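Local coordinates for Fe-regulated protein B (Neisseria meningitidis, PDB 4AIP), which probably carries iron across the outer membrane of the meningococcus, acting as a TonB-dependent transporter built as a beta-barrel around a plug domain, at residues T345-G349 / L514-R520. Residues are numbered along the deposited sequence; the frame is centred on the assembly and turned at random.
Sequences TGYAG and LQTHGKR
His517 reaches from one loop to the backbone carbonyl of Tyr347 in another. Its CB points toward segment 345-349. CG sits between the backbone N and the carbonyl carbon (chi1 48°), which turns the ring to that segment. CD2 passes 3.8 Å from both Tyr347 O and Ala348 O. NE2, at the tip, donates a hydrogen bond of 2.7 Å to Tyr347 O. The bond is nearly straight at 166°, and the acceptor lies in the ring plane. CE1 lies 3.6 Å from Tyr347 O and 3.7 Å from Gly349 N. ND1 accepts the backbone N-H of Lys519. Bonds at both ring nitrogens thus fix the ring's rotation. Ala348 O lies over one ring face and Gln515 O over the opposite one. Gln515 bends at chi2 and runs alongside the Tyr347 ring, with amide and ring planes 74° apart. The Arg520 guanidinium is nearly parallel to that ring. Tyr347 CD1 lies over one face of the guanidinium, 4.0 Å from Arg520 NH2. Lys519 NZ makes a weak hydrogen bond to Gly349 O. Leu514 CD1 packs on Ala348 CB at 3.7 Å. A type I turn from Gln515 to Gly518 carries His517. The contact joins two long barrel loops, one between strands 325-339 and 355-371, the other between strands 495-506 and 522-525. They are probably extracellular, as in other TonB-dependent transporters. Leu514 also touches strands 325-339 and 355-371. The Tyr347 ring meets the ring of His133, in the plug domain, so the tied loops also contact the plug.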
ATOM      1  N   THR B 345      21.000  -8.677  12.631  1.00 37.07           N
ATOM      2  CA  THR B 345      21.662  -9.087  11.409  1.00 34.40           C
ATOM      3  C   THR B 345      23.168  -8.825  11.473  1.00 36.79           C
ATOM      4  O   THR B 345      23.601  -7.711  11.171  1.00 37.45           O
ATOM      5  CB  THR B 345      21.075  -8.334  10.201  1.00 30.98           C
ATOM      6  OG1 THR B 345      19.646  -8.339  10.286  1.00 25.77           O
ATOM      7  CG2 THR B 345      21.509  -8.972   8.875  1.00 25.61           C
ATOM      8  N   GLY B 346      23.956  -9.851  11.835  1.00 38.10           N
ATOM      9  CA  GLY B 346      25.420  -9.736  11.974  1.00 39.44           C
ATOM     10  C   GLY B 346      26.073  -9.165  10.735  1.00 40.15           C
ATOM     11  O   GLY B 346      26.918  -8.267  10.823  1.00 40.20           O
ATOM     12  N   TYR B 347      25.623  -9.663   9.574  1.00 40.44           N
ATOM     13  CA  TYR B 347      26.225  -9.352   8.260  1.00 40.20           C
ATOM     14  C   TYR B 347      26.069  -7.898   7.824  1.00 39.57           C
ATOM     15  O   TYR B 347      26.871  -7.405   7.045  1.00 39.34           O
ATOM     16  CB  TYR B 347      25.675 -10.288   7.173  1.00 40.15           C
ATOM     17  CG  TYR B 347      25.766 -11.745   7.524  1.00 39.71           C
ATOM     18  CD1 TYR B 347      26.975 -12.447   7.408  1.00 39.58           C
ATOM     19  CD2 TYR B 347      24.652 -12.437   7.985  1.00 41.73           C
ATOM     20  CE1 TYR B 347      27.065 -13.816   7.753  1.00 38.91           C
ATOM     21  CE2 TYR B 347      24.733 -13.804   8.328  1.00 42.79           C
ATOM     22  CZ  TYR B 347      25.944 -14.469   8.205  1.00 39.26           C
ATOM     23  OH  TYR B 347      26.031 -15.774   8.523  1.00 41.78           O
ATOM     24  N   ALA B 348      25.033  -7.240   8.320  1.00 39.25           N
ATOM     25  CA  ALA B 348      24.800  -5.832   8.022  1.00 39.53           C
ATOM     26  C   ALA B 348      25.468  -4.914   9.064  1.00 39.21           C
ATOM     27  O   ALA B 348      25.291  -3.693   9.036  1.00 39.31           O
ATOM     28  CB  ALA B 348      23.277  -5.536   7.875  1.00 38.53           C
ATOM     29  N   GLY B 349      26.254  -5.505   9.959  1.00 39.48           N
ATOM     30  CA  GLY B 349      26.887  -4.777  11.054  1.00 39.91           C
ATOM     31  C   GLY B 349      25.951  -4.480  12.208  1.00 40.36           C
ATOM     32  O   GLY B 349      26.157  -3.532  12.950  1.00 39.98           O
ATOM     33  N   LEU B 514      25.656  -6.519   1.154  1.00 28.43           N
ATOM     34  CA  LEU B 514      25.259  -6.280   2.524  1.00 27.91           C
ATOM     35  C   LEU B 514      26.434  -6.237   3.504  1.00 28.50           C
ATOM     36  O   LEU B 514      26.253  -5.834   4.652  1.00 29.55           O
ATOM     37  CB  LEU B 514      24.253  -7.367   2.905  1.00 25.43           C
ATOM     38  CG  LEU B 514      23.500  -7.184   4.214  1.00 23.46           C
ATOM     39  CD1 LEU B 514      22.666  -5.895   4.250  1.00 21.06           C
ATOM     40  CD2 LEU B 514      22.660  -8.382   4.457  1.00 20.93           C
ATOM     41  N   GLN B 515      27.620  -6.643   3.039  1.00 28.67           N
ATOM     42  CA  GLN B 515      28.821  -6.742   3.868  1.00 28.21           C
ATOM     43  C   GLN B 515      29.844  -5.691   3.527  1.00 28.32           C
ATOM     44  O   GLN B 515      30.899  -5.593   4.179  1.00 29.49           O
ATOM     45  CB  GLN B 515      29.439  -8.109   3.687  1.00 26.21           C
ATOM     46  CG  GLN B 515      28.521  -9.154   4.195  1.00 23.93           C
ATOM     47  CD  GLN B 515      29.255 -10.166   5.026  1.00 22.59           C
ATOM     48  OE1 GLN B 515      29.283 -11.336   4.682  1.00 22.63           O
ATOM     49  NE2 GLN B 515      29.882  -9.713   6.115  1.00 22.70           N
ATOM     50  N   THR B 516      29.513  -4.919   2.494  1.00 28.16           N
ATOM     51  CA  THR B 516      30.351  -3.862   1.934  1.00 27.01           C
ATOM     52  C   THR B 516      30.657  -2.752   2.917  1.00 27.71           C
ATOM     53  O   THR B 516      31.646  -2.053   2.762  1.00 28.26           O
ATOM     54  CB  THR B 516      29.679  -3.252   0.706  1.00 25.60           C
ATOM     55  OG1 THR B 516      29.642  -4.237  -0.318  1.00 23.43           O
ATOM     56  CG2 THR B 516      30.446  -2.079   0.168  1.00 22.92           C
ATOM     57  N   HIS B 517      29.824  -2.582   3.933  1.00 28.05           N
ATOM     58  CA  HIS B 517      30.067  -1.523   4.940  1.00 28.36           C
ATOM     59  C   HIS B 517      31.426  -1.706   5.608  1.00 29.51           C
ATOM     60  O   HIS B 517      31.947  -0.768   6.206  1.00 29.88           O
ATOM     61  CB  HIS B 517      28.974  -1.518   5.999  1.00 26.15           C
ATOM     62  CG  HIS B 517      28.702  -2.884   6.533  1.00 23.75           C
ATOM     63  ND1 HIS B 517      29.504  -3.471   7.488  1.00 22.00           N
ATOM     64  CD2 HIS B 517      27.800  -3.821   6.157  1.00 21.19           C
ATOM     65  CE1 HIS B 517      29.078  -4.702   7.708  1.00 21.08           C
ATOM     66  NE2 HIS B 517      28.020  -4.921   6.940  1.00 20.23           N
ATOM     67  N   GLY B 518      31.985  -2.919   5.532  1.00 29.85           N
ATOM     68  CA  GLY B 518      33.369  -3.149   5.954  1.00 30.32           C
ATOM     69  C   GLY B 518      33.554  -3.257   7.462  1.00 29.87           C
ATOM     70  O   GLY B 518      34.665  -3.142   7.980  1.00 30.04           O
ATOM     71  N   LYS B 519      32.469  -3.499   8.169  1.00 28.94           N
ATOM     72  CA  LYS B 519      32.577  -3.695   9.596  1.00 28.38           C
ATOM     73  C   LYS B 519      33.365  -4.950  10.021  1.00 29.03           C
ATOM     74  O   LYS B 519      33.942  -5.024  11.130  1.00 29.58           O
ATOM     75  CB  LYS B 519      31.223  -3.711  10.244  1.00 25.74           C
ATOM     76  CG  LYS B 519      31.390  -3.687  11.716  1.00 23.45           C
ATOM     77  CD  LYS B 519      30.105  -3.452  12.399  1.00 22.88           C
ATOM     78  CE  LYS B 519      30.327  -3.249  13.876  1.00 22.35           C
ATOM     79  NZ  LYS B 519      29.018  -3.601  14.509  1.00 20.66           N
ATOM     80  N   ARG B 520      33.390  -5.936   9.143  1.00 29.19           N
ATOM     81  CA  ARG B 520      34.122  -7.165   9.448  1.00 28.64           C
ATOM     82  C   ARG B 520      35.493  -7.181   8.853  1.00 29.25           C
ATOM     83  O   ARG B 520      36.169  -8.226   8.856  1.00 29.88           O
ATOM     84  CB  ARG B 520      33.360  -8.378   8.962  1.00 27.22           C
ATOM     85  CG  ARG B 520      32.194  -8.642   9.855  1.00 25.19           C
ATOM     86  CD  ARG B 520      31.682  -9.976   9.530  1.00 23.88           C
ATOM     87  NE  ARG B 520      30.331 -10.064  10.107  1.00 24.18           N
ATOM     88  CZ  ARG B 520      29.742 -11.243  10.391  1.00 24.63           C
ATOM     89  NH1 ARG B 520      30.411 -12.405  10.140  1.00 23.77           N
ATOM     90  NH2 ARG B 520      28.489 -11.294  10.878  1.00 23.54           N
TER